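Local coordinates for protein sortase B (PDB 5YFK) that is a class B sortase, probably a cysteine transpeptidase that joins proteins to the cell wall, crystallised here with its predicted nucleophile replaced, at residues Tyr55-Lys60 with Leu141-Lys146; Thr64-Pro69 with Ala122-Phe127; Phe153-Glu158 with Lys187-Arg192. The protein carries 1 engineered substitution. All blocks are in the same frame, centred on the assembly; numbering follows the deposited sequence.

Contact 1 of 3, residues Tyr55-Lys60 with Leu141-Lys146; sequences YRFWIK and LYREGK
Trp58 and Tyr142 form an antiparallel hydrogen-bonded pair, where strand 55-61 meets strand 138-143 and closes the sheet of the sortase beta-barrel. The short strand axes run antiparallel, 159° between their N-to-C directions, and come within 4.6 Å. Trp58 N donates to Tyr142 O at 2.9 Å, in the carbonyl plane. Tyr142 N returns a bond to Trp58 O, with the donor tilted from that carbonyl's plane. Leu141 CA adds a C-H...O contact to Trp58 O at 3.1 Å. The pairing stops at Tyr142; Arg143 to Lys146 then form a type I' turn that leads into strand 146-159. On its pairing with strand 67-72, strand 55-61 has a classic beta bulge, Arg56 and Phe57 both facing Val70.

Ile59 and Leu141 lie on one face of the sheet, side by side and pointing the same way. Leu141 CD2 touches Ile59 CG1 at 3.7 Å. On the other face Trp58 and Tyr142 meet through their CB atoms, and their rings diverge. Helix 35-51 covers this face, and the indole NE1 of Trp58 bonds to Asp67. With chi1 at 55°, the Phe57 ring turns CE1 to Leu141 CD2 at 3.9 Å and CD2 to Arg143 CD. The Arg143 guanidinium plane is turned 79° from the ring. Water 1 donates to Arg56 O at 2.6 Å and accepts from Glu144 N at 2.9 Å.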
loop_
_atom_site.group_PDB
_atom_site.type_symbol
_atom_site.label_atom_id
_atom_site.label_comp_id
_atom_site.label_asym_id
_atom_site.label_seq_id
_atom_site.Cartn_x
_atom_site.Cartn_y
_atom_site.Cartn_z
ATOM N N TYR A 55 1.217 7.492 12.319
ATOM C CA TYR A 55 1.840 6.239 11.891
ATOM C C TYR A 55 0.945 5.033 12.170
ATOM O O TYR A 55 0.361 4.922 13.253
ATOM C CB TYR A 55 3.172 6.052 12.608
ATOM C CG TYR A 55 3.817 4.719 12.301
ATOM C CD1 TYR A 55 4.463 4.512 11.093
ATOM C CD2 TYR A 55 3.695 3.651 13.172
ATOM C CE1 TYR A 55 5.030 3.291 10.792
ATOM C CE2 TYR A 55 4.320 2.443 12.917
ATOM C CZ TYR A 55 4.961 2.263 11.705
ATOM O OH TYR A 55 5.503 1.043 11.394
ATOM N N ARG A 56 0.859 4.104 11.216
ATOM C CA ARG A 56 0.056 2.905 11.415
ATOM C C ARG A 56 0.822 1.607 11.180
ATOM O O ARG A 56 0.625 0.631 11.909
ATOM C CB ARG A 56 -1.186 2.929 10.526
ATOM C CG ARG A 56 -2.106 4.129 10.753
ATOM C CD ARG A 56 -2.874 3.990 12.064
ATOM N NE ARG A 56 -3.726 5.151 12.339
ATOM C CZ ARG A 56 -3.375 6.171 13.117
ATOM N NH1 ARG A 56 -2.193 6.184 13.710
ATOM N NH2 ARG A 56 -4.196 7.196 13.273
ATOM N N PHE A 57 1.614 1.551 10.111
ATOM C CA PHE A 57 2.356 0.342 9.804
ATOM C C PHE A 57 3.481 0.626 8.809
ATOM O O PHE A 57 3.552 1.712 8.219
ATOM C CB PHE A 57 1.416 -0.769 9.257
ATOM C CG PHE A 57 0.589 -0.351 8.070
ATOM C CD1 PHE A 57 1.029 -0.606 6.784
ATOM C CD2 PHE A 57 -0.709 0.111 8.244
ATOM C CE1 PHE A 57 0.260 -0.237 5.684
ATOM C CE2 PHE A 57 -1.526 0.386 7.148
ATOM C CZ PHE A 57 -1.047 0.172 5.858
ATOM N N TRP A 58 4.322 -0.378 8.582
ATOM C CA TRP A 58 5.379 -0.281 7.593
ATOM C C TRP A 58 5.012 -1.149 6.368
ATOM O O TRP A 58 4.404 -2.215 6.497
ATOM C CB TRP A 58 6.717 -0.741 8.189
ATOM C CG TRP A 58 7.903 -0.348 7.339
ATOM C CD1 TRP A 58 8.315 -0.936 6.177
ATOM C CD2 TRP A 58 8.713 0.815 7.502
ATOM N NE1 TRP A 58 9.371 -0.253 5.652
ATOM C CE2 TRP A 58 9.561 0.892 6.378
ATOM C CE3 TRP A 58 8.737 1.849 8.442
ATOM C CZ2 TRP A 58 10.548 1.836 6.274
ATOM C CZ3 TRP A 58 9.715 2.807 8.335
ATOM C CH2 TRP A 58 10.603 2.809 7.243
ATOM N N ILE A 59 5.342 -0.656 5.193
ATOM C CA ILE A 59 5.123 -1.416 3.957
ATOM C C ILE A 59 6.451 -1.594 3.221
ATOM O O ILE A 59 7.202 -0.639 2.999
ATOM C CB ILE A 59 4.083 -0.703 3.053
ATOM C CG1 ILE A 59 3.731 -1.551 1.834
ATOM C CG2 ILE A 59 4.551 0.662 2.620
ATOM C CD1 ILE A 59 2.504 -1.054 1.078
ATOM N N LYS A 60 6.636 -2.800 2.701
ATOM C CA LYS A 60 7.723 -3.098 1.820
ATOM C C LYS A 60 7.229 -3.965 0.681
ATOM O O LYS A 60 6.618 -5.017 0.910
ATOM C CB LYS A 60 8.846 -3.813 2.591
ATOM C CG LYS A 60 10.003 -4.307 1.714
ATOM C CD LYS A 60 10.769 -3.162 1.087
ATOM C CE LYS A 60 11.394 -3.534 -0.253
ATOM N NZ LYS A 60 11.727 -2.315 -1.040
ATOM N N LEU A 141 3.699 -6.212 5.246
ATOM C CA LEU A 141 3.388 -5.148 6.221
ATOM C C LEU A 141 3.948 -5.484 7.585
ATOM O O LEU A 141 4.006 -6.638 7.963
ATOM C CB LEU A 141 1.877 -4.934 6.352
ATOM C CG LEU A 141 1.115 -4.676 5.058
ATOM C CD1 LEU A 141 -0.360 -4.435 5.327
ATOM C CD2 LEU A 141 1.756 -3.547 4.247
ATOM N N TYR A 142 4.222 -4.454 8.375
ATOM C CA TYR A 142 4.495 -4.658 9.789
ATOM C C TYR A 142 3.651 -3.731 10.612
ATOM O O TYR A 142 3.703 -2.527 10.400
ATOM C CB TYR A 142 5.959 -4.391 10.092
ATOM C CG TYR A 142 6.350 -4.888 11.460
ATOM C CD1 TYR A 142 6.155 -4.103 12.594
ATOM C CD2 TYR A 142 7.010 -6.092 11.608
ATOM C CE1 TYR A 142 6.601 -4.540 13.846
ATOM C CE2 TYR A 142 7.381 -6.559 12.849
ATOM C CZ TYR A 142 7.187 -5.768 13.959
ATOM O OH TYR A 142 7.646 -6.225 15.167
ATOM N N ARG A 143 2.726 -4.309 11.370
ATOM C CA ARG A 143 1.747 -3.549 12.125
ATOM C C ARG A 143 1.598 -4.137 13.533
ATOM O O ARG A 143 1.430 -5.347 13.699
ATOM C CB ARG A 143 0.384 -3.582 11.429
ATOM C CG ARG A 143 -0.668 -2.786 12.189
ATOM C CD ARG A 143 -1.873 -2.377 11.339
ATOM N NE ARG A 143 -2.797 -3.487 11.146
ATOM C CZ ARG A 143 -3.797 -3.805 11.976
ATOM N NH1 ARG A 143 -4.440 -4.946 11.810
ATOM N NH2 ARG A 143 -4.191 -2.976 12.927
ATOM N N GLU A 144 1.617 -3.277 14.543
ATOM C CA GLU A 144 1.414 -3.745 15.919
ATOM C C GLU A 144 2.290 -4.951 16.222
ATOM O O GLU A 144 1.806 -6.004 16.677
ATOM C CB GLU A 144 -0.064 -4.074 16.160
ATOM C CG GLU A 144 -0.979 -2.874 15.950
ATOM C CD GLU A 144 -2.432 -3.151 16.296
ATOM O OE1 GLU A 144 -3.144 -2.170 16.598
ATOM O OE2 GLU A 144 -2.894 -4.313 16.143
ATOM N N GLY A 145 3.571 -4.824 15.898
ATOM C CA GLY A 145 4.555 -5.844 16.251
ATOM C C GLY A 145 4.420 -7.161 15.505
ATOM O O GLY A 145 4.981 -8.168 15.916
ATOM N N LYS A 146 3.722 -7.159 14.374
ATOM C CA LYS A 146 3.508 -8.389 13.620
ATOM C C LYS A 146 3.770 -8.143 12.138
ATOM O O LYS A 146 3.305 -7.154 11.572
ATOM C CB LYS A 146 2.078 -8.886 13.816
ATOM C CG LYS A 146 1.716 -9.059 15.289
ATOM C CD LYS A 146 0.536 -9.983 15.519
ATOM C CE LYS A 146 0.397 -10.292 17.012
ATOM N NZ LYS A 146 1.364 -11.332 17.458
HETATM O O HOH W 1 1.979 -0.461 13.851
#

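Contact 2 of 3, residues Thr64-Pro69 with Ala122-Phe127; sequences TNIDFP and AQIKHF
Asn65 and Gln123 carry the polar half of this contact. Asn65 N donates to Gln123 OE1 at 3.0 Å, with an N-H...O angle of 154°. The donor stands above the plane of the Gln123 amide, 55° out of it. The same oxygen lies 3.1 Å from Thr64 CA, and Thr64 CB is equally near. The side chains of Thr64 and Gln123 run antiparallel past one another. Gln123 is extended beyond CG, which carries its amide across to the 64-65 backbone. The side chains of Asn65 and Gln123 stand nearly perpendicular, yet their amide planes are only 26° apart. Asp118 holds both amides from outside: its OD1 takes Gln123 NE2 and its backbone O takes Asn65 ND2.

Water provides a second link. Water 2 donates to Asn65 OD1 at 2.9 Å and accepts from Gln123 N at 3.0 Å.

The apolar half is mostly buried. Ile66 CD1 meets Ile124 CD1 at 3.5 Å. Thr64 CG2 approaches the Phe127 ring obliquely at 4.4 Å. Beyond them Ile124 and Phe127 pack on Val220 of strand 216-225.

Within 64-69, Thr64 OG1 accepts from Ile66 N at 2.9 Å and also bonds to Val61 O. The bond to Ile66 N makes an ST turn, and it shapes the link between strands 55-61 and 67-72. The contact therefore joins that connection to the 3-10 segment 122-127. Ile124 lies about 9 Å, side chain to side chain, from Arg217 and the engineered Ser209, both part of the predicted active site of the sortase fold.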
loop_
_atom_site.group_PDB
_atom_site.type_symbol
_atom_site.label_atom_id
_atom_site.label_comp_id
_atom_site.label_asym_id
_atom_site.label_seq_id
_atom_site.Cartn_x
_atom_site.Cartn_y
_atom_site.Cartn_z
ATOM N N THR A 64 11.249 -3.909 -5.323
ATOM C CA THR A 64 11.103 -2.477 -5.591
ATOM C C THR A 64 11.792 -1.677 -4.496
ATOM O O THR A 64 12.320 -2.243 -3.527
ATOM C CB THR A 64 9.627 -2.033 -5.554
ATOM O OG1 THR A 64 9.187 -2.057 -4.188
ATOM C CG2 THR A 64 8.765 -2.942 -6.408
ATOM N N ASN A 65 11.824 -0.370 -4.695
ATOM C CA ASN A 65 12.255 0.571 -3.663
ATOM C C ASN A 65 11.125 1.090 -2.793
ATOM O O ASN A 65 11.295 2.081 -2.086
ATOM C CB ASN A 65 12.996 1.750 -4.278
ATOM C CG ASN A 65 12.112 2.622 -5.149
ATOM O OD1 ASN A 65 11.023 2.237 -5.539
ATOM N ND2 ASN A 65 12.575 3.833 -5.414
ATOM N N ILE A 66 10.022 0.363 -2.771
ATOM C CA ILE A 66 8.910 0.705 -1.904
ATOM C C ILE A 66 9.137 0.096 -0.516
ATOM O O ILE A 66 9.060 -1.112 -0.304
ATOM C CB ILE A 66 7.557 0.284 -2.497
ATOM C CG1 ILE A 66 7.345 0.940 -3.855
ATOM C CG2 ILE A 66 6.411 0.695 -1.563
ATOM C CD1 ILE A 66 6.232 0.284 -4.632
ATOM N N ASP A 67 9.465 0.964 0.422
ATOM C CA ASP A 67 10.024 0.591 1.718
ATOM C C ASP A 67 9.836 1.782 2.650
ATOM O O ASP A 67 10.720 2.658 2.785
ATOM C CB ASP A 67 11.510 0.262 1.578
ATOM C CG ASP A 67 12.084 -0.419 2.795
ATOM O OD1 ASP A 67 11.369 -0.621 3.796
ATOM O OD2 ASP A 67 13.284 -0.769 2.733
ATOM N N PHE A 68 8.625 1.902 3.190
ATOM C CA PHE A 68 8.183 3.144 3.797
ATOM C C PHE A 68 7.369 2.917 5.068
ATOM O O PHE A 68 6.547 1.996 5.138
ATOM C CB PHE A 68 7.311 3.926 2.810
ATOM C CG PHE A 68 8.027 4.341 1.554
ATOM C CD1 PHE A 68 9.002 5.318 1.597
ATOM C CD2 PHE A 68 7.668 3.815 0.330
ATOM C CE1 PHE A 68 9.652 5.712 0.444
ATOM C CE2 PHE A 68 8.321 4.191 -0.819
ATOM C CZ PHE A 68 9.302 5.156 -0.760
ATOM N N PRO A 69 7.342 3.952 5.930
ATOM C CA PRO A 69 6.272 4.066 6.914
ATOM C C PRO A 69 4.965 4.574 6.278
ATOM O O PRO A 69 4.994 5.198 5.231
ATOM C CB PRO A 69 6.835 5.106 7.899
ATOM C CG PRO A 69 7.659 5.988 7.022
ATOM C CD PRO A 69 8.263 5.106 5.964
ATOM N N ALA A 122 5.975 5.192 -7.275
ATOM C CA ALA A 122 6.294 5.133 -8.709
ATOM C C ALA A 122 6.396 3.688 -9.176
ATOM O O ALA A 122 5.897 3.320 -10.241
ATOM C CB ALA A 122 7.602 5.859 -9.000
ATOM N N GLN A 123 7.096 2.865 -8.404
ATOM C CA GLN A 123 7.407 1.508 -8.867
ATOM C C GLN A 123 6.271 0.537 -8.878
ATOM O O GLN A 123 6.390 -0.546 -9.463
ATOM C CB GLN A 123 8.629 0.940 -8.134
ATOM C CG GLN A 123 9.882 1.661 -8.567
ATOM C CD GLN A 123 11.152 0.899 -8.238
ATOM O OE1 GLN A 123 11.112 -0.168 -7.604
ATOM N NE2 GLN A 123 12.277 1.541 -8.490
ATOM N N ILE A 124 5.101 0.959 -8.399
ATOM C CA ILE A 124 3.883 0.167 -8.638
ATOM C C ILE A 124 3.627 -0.080 -10.126
ATOM O O ILE A 124 3.163 -1.161 -10.542
ATOM C CB ILE A 124 2.654 0.863 -8.005
ATOM C CG1 ILE A 124 2.810 0.974 -6.488
ATOM C CG2 ILE A 124 1.393 0.138 -8.392
ATOM C CD1 ILE A 124 2.954 -0.311 -5.713
ATOM N N LYS A 125 4.122 0.828 -10.954
ATOM C CA LYS A 125 3.910 0.744 -12.401
ATOM C C LYS A 125 4.653 -0.465 -13.018
ATOM O O LYS A 125 4.192 -1.051 -14.017
ATOM C CB LYS A 125 4.370 2.060 -13.031
ATOM C CG LYS A 125 5.882 2.211 -13.166
ATOM C CD LYS A 125 6.249 3.600 -13.662
ATOM C CE LYS A 125 7.737 3.714 -13.965
ATOM N NZ LYS A 125 8.029 3.252 -15.345
ATOM N N HIS A 126 5.567 -1.039 -12.245
ATOM C CA HIS A 126 6.370 -2.154 -12.773
ATOM C C HIS A 126 5.489 -3.377 -12.856
ATOM O O HIS A 126 5.741 -4.285 -13.638
ATOM C CB HIS A 126 7.556 -2.447 -11.873
ATOM C CG HIS A 126 8.647 -1.427 -11.932
ATOM N ND1 HIS A 126 9.780 -1.520 -11.154
ATOM C CD2 HIS A 126 8.846 -0.368 -12.756
ATOM C CE1 HIS A 126 10.581 -0.500 -11.422
ATOM N NE2 HIS A 126 10.061 0.187 -12.421
ATOM N N PHE A 127 4.437 -3.414 -12.044
ATOM C CA PHE A 127 3.561 -4.574 -12.014
ATOM C C PHE A 127 2.719 -4.718 -13.274
ATOM O O PHE A 127 2.173 -5.796 -13.533
ATOM C CB PHE A 127 2.697 -4.530 -10.755
ATOM C CG PHE A 127 3.449 -4.895 -9.522
ATOM C CD1 PHE A 127 3.799 -6.217 -9.293
ATOM C CD2 PHE A 127 3.954 -3.913 -8.681
ATOM C CE1 PHE A 127 4.587 -6.573 -8.217
ATOM C CE2 PHE A 127 4.731 -4.260 -7.584
ATOM C CZ PHE A 127 5.009 -5.594 -7.324
HETATM O O HOH W 2 8.715 3.825 -6.129
#

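Contact 3 of 3, residues Phe153-Glu158 with Lys187-Arg192; sequences FSVYQE and KSLFKR
Ser188 and Leu189 bind Val155 on strand 146-159 of the sortase beta-barrel, fixing the loop after helix 174-186 along that strand. Val155 N donates to Ser188 OG at 3.0 Å. Leu189 N donates to Val155 O at 2.9 Å, nearly along the C=O axis. With chi1 at -171°, Ser188 OG sits beside its carbonyl carbon, between Val155 N and Phe190 O, and it donates a hydrogen bond to Phe190 O at 2.6 Å. One hydroxyl thus ties the strand to the loop and braces the loop itself. Water 3 bridges Phe153 O and Arg192 N.

Beside these bonds, Val155 CG1 packs against Phe190 CD2 at 3.6 Å. Lys187 lies across Tyr156, with its CD over one ring face, 3.7 Å from the centroid, a CH-pi contact. Lys187 NZ meets the syn lone pair of Glu158 OE2 at 3.0 Å in a salt bridge.

In the next shell, Gln184, near the C-terminal end of helix 174-186, positions two strand residues: its O accepts from Ser154 OG, and its OE1 bonds to Tyr156 OH. Glu158 lies about 6 Å, side chain to side chain, from the predicted transition-state stabiliser Arg217. Glu166 OE2 forms a second salt bridge with Lys187 NZ.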
loop_
_atom_site.group_PDB
_atom_site.type_symbol
_atom_site.label_atom_id
_atom_site.label_comp_id
_atom_site.label_asym_id
_atom_site.label_seq_id
_atom_site.Cartn_x
_atom_site.Cartn_y
_atom_site.Cartn_z
ATOM N N PHE A 153 -2.472 -10.401 -6.631
ATOM C CA PHE A 153 -3.279 -11.211 -7.564
ATOM C C PHE A 153 -3.885 -10.364 -8.700
ATOM O O PHE A 153 -4.466 -10.896 -9.649
ATOM C CB PHE A 153 -4.350 -12.022 -6.808
ATOM C CG PHE A 153 -5.430 -11.199 -6.178
ATOM C CD1 PHE A 153 -6.525 -10.790 -6.915
ATOM C CD2 PHE A 153 -5.255 -10.675 -4.888
ATOM C CE1 PHE A 153 -7.461 -9.929 -6.375
ATOM C CE2 PHE A 153 -6.247 -9.915 -4.301
ATOM C CZ PHE A 153 -7.387 -9.590 -5.028
ATOM N N SER A 154 -3.888 -9.052 -8.521
ATOM C CA SER A 154 -4.485 -8.162 -9.541
ATOM C C SER A 154 -3.610 -6.951 -9.780
ATOM O O SER A 154 -3.177 -6.304 -8.838
ATOM C CB SER A 154 -5.876 -7.704 -9.128
ATOM O OG SER A 154 -6.439 -6.865 -10.137
ATOM N N VAL A 155 -3.458 -6.561 -11.042
ATOM C CA VAL A 155 -2.871 -5.280 -11.385
ATOM C C VAL A 155 -3.664 -4.685 -12.555
ATOM O O VAL A 155 -4.099 -5.404 -13.447
ATOM C CB VAL A 155 -1.376 -5.382 -11.814
ATOM C CG1 VAL A 155 -1.205 -6.333 -13.006
ATOM C CG2 VAL A 155 -0.834 -4.015 -12.177
ATOM N N TYR A 156 -4.024 -3.419 -12.428
ATOM C CA TYR A 156 -4.770 -2.727 -13.480
ATOM C C TYR A 156 -4.611 -1.217 -13.451
ATOM O O TYR A 156 -4.164 -0.637 -12.454
ATOM C CB TYR A 156 -6.262 -3.137 -13.465
ATOM C CG TYR A 156 -7.032 -2.782 -12.211
ATOM C CD1 TYR A 156 -7.060 -3.651 -11.112
ATOM C CD2 TYR A 156 -7.714 -1.571 -12.108
ATOM C CE1 TYR A 156 -7.749 -3.331 -9.964
ATOM C CE2 TYR A 156 -8.491 -1.281 -10.999
ATOM C CZ TYR A 156 -8.448 -2.124 -9.906
ATOM O OH TYR A 156 -9.148 -1.809 -8.769
ATOM N N GLN A 157 -5.062 -0.550 -14.513
ATOM C CA GLN A 157 -5.151 0.893 -14.441
ATOM C C GLN A 157 -6.450 1.354 -15.053
ATOM O O GLN A 157 -7.045 0.673 -15.905
ATOM C CB GLN A 157 -3.940 1.593 -15.075
ATOM C CG GLN A 157 -3.583 1.159 -16.476
ATOM C CD GLN A 157 -2.349 1.882 -17.032
ATOM O OE1 GLN A 157 -1.534 2.440 -16.293
ATOM N NE2 GLN A 157 -2.300 1.992 -18.334
ATOM N N GLU A 158 -6.936 2.471 -14.565
ATOM C CA GLU A 158 -8.153 3.025 -15.127
ATOM C C GLU A 158 -8.278 4.454 -14.731
ATOM O O GLU A 158 -7.465 4.981 -14.002
ATOM C CB GLU A 158 -9.392 2.237 -14.656
ATOM C CG GLU A 158 -9.557 2.172 -13.149
ATOM C CD GLU A 158 -10.787 1.365 -12.709
ATOM O OE1 GLU A 158 -11.607 1.882 -11.927
ATOM O OE2 GLU A 158 -11.010 0.257 -13.235
ATOM N N LYS A 187 -10.551 -7.682 -13.287
ATOM C CA LYS A 187 -9.895 -6.510 -13.857
ATOM C C LYS A 187 -8.396 -6.718 -14.177
ATOM O O LYS A 187 -7.786 -5.879 -14.837
ATOM C CB LYS A 187 -10.014 -5.344 -12.864
ATOM C CG LYS A 187 -11.340 -4.634 -12.861
ATOM C CD LYS A 187 -11.211 -3.363 -12.053
ATOM C CE LYS A 187 -12.544 -2.764 -11.675
ATOM N NZ LYS A 187 -13.023 -1.870 -12.752
ATOM N N SER A 188 -7.754 -7.688 -13.522
ATOM C CA SER A 188 -6.308 -7.820 -13.613
ATOM C C SER A 188 -5.870 -8.069 -15.049
ATOM O O SER A 188 -6.501 -8.851 -15.774
ATOM C CB SER A 188 -5.771 -8.939 -12.728
ATOM O OG SER A 188 -4.351 -8.902 -12.693
ATOM N N LEU A 189 -4.793 -7.398 -15.430
ATOM C CA LEU A 189 -4.050 -7.698 -16.661
ATOM C C LEU A 189 -3.571 -9.137 -16.683
ATOM O O LEU A 189 -3.545 -9.765 -17.752
ATOM C CB LEU A 189 -2.846 -6.765 -16.750
ATOM C CG LEU A 189 -3.208 -5.294 -16.904
ATOM C CD1 LEU A 189 -1.998 -4.431 -16.606
ATOM C CD2 LEU A 189 -3.735 -4.988 -18.298
ATOM N N PHE A 190 -3.263 -9.674 -15.495
ATOM C CA PHE A 190 -2.561 -10.955 -15.342
ATOM C C PHE A 190 -3.233 -11.809 -14.264
ATOM O O PHE A 190 -3.582 -11.314 -13.187
ATOM C CB PHE A 190 -1.073 -10.758 -14.982
ATOM C CG PHE A 190 -0.346 -9.780 -15.860
ATOM C CD1 PHE A 190 -0.289 -9.953 -17.222
ATOM C CD2 PHE A 190 0.281 -8.663 -15.312
ATOM C CE1 PHE A 190 0.329 -9.023 -18.038
ATOM C CE2 PHE A 190 0.842 -7.703 -16.122
ATOM C CZ PHE A 190 0.904 -7.903 -17.492
ATOM N N LYS A 191 -3.331 -13.110 -14.531
ATOM C CA LYS A 191 -3.941 -14.062 -13.599
ATOM C C LYS A 191 -2.869 -14.734 -12.734
ATOM O O LYS A 191 -1.818 -15.119 -13.233
ATOM C CB LYS A 191 -4.738 -15.098 -14.390
ATOM C CG LYS A 191 -5.139 -16.339 -13.610
ATOM C CD LYS A 191 -6.509 -16.182 -12.978
ATOM C CE LYS A 191 -6.700 -17.203 -11.866
ATOM N NZ LYS A 191 -7.983 -16.982 -11.152
ATOM N N ARG A 192 -3.047 -14.673 -11.417
ATOM C CA ARG A 192 -2.214 -15.421 -10.476
ATOM C C ARG A 192 -2.813 -16.795 -10.202
ATOM O O ARG A 192 -3.921 -16.913 -9.650
ATOM C CB ARG A 192 -2.072 -14.665 -9.148
ATOM C CG ARG A 192 -1.072 -15.297 -8.189
ATOM C CD ARG A 192 0.363 -14.963 -8.548
ATOM N NE ARG A 192 0.688 -13.564 -8.285
ATOM C CZ ARG A 192 1.753 -12.949 -8.774
ATOM N NH1 ARG A 192 2.000 -11.691 -8.447
ATOM N NH2 ARG A 192 2.586 -13.597 -9.593
HETATM O O HOH W 3 -5.408 -13.127 -10.606
#

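How the contacts relate
All three contacts reach one sheet. Contact 1 is the buried one and joins two of its strands directly, through backbone bonds and apolar side chains. Contacts 2 and 3 are partly buried and attach irregular segments to strands or their connections, so side-chain acceptors do more of the work. Only contact 3 has a salt bridge across its segments. Contact 2 is nested in the chain loop closed by contact 1, and the two touch where strands 55-61 and 67-72 pair. Contacts 2 and 3 meet at Phe127 O, which packs on Val155 CG1 and Phe190 CE2. Contacts 1 and 3 lie on opposite sides of the chain's centre, with centres about 25 Å apart.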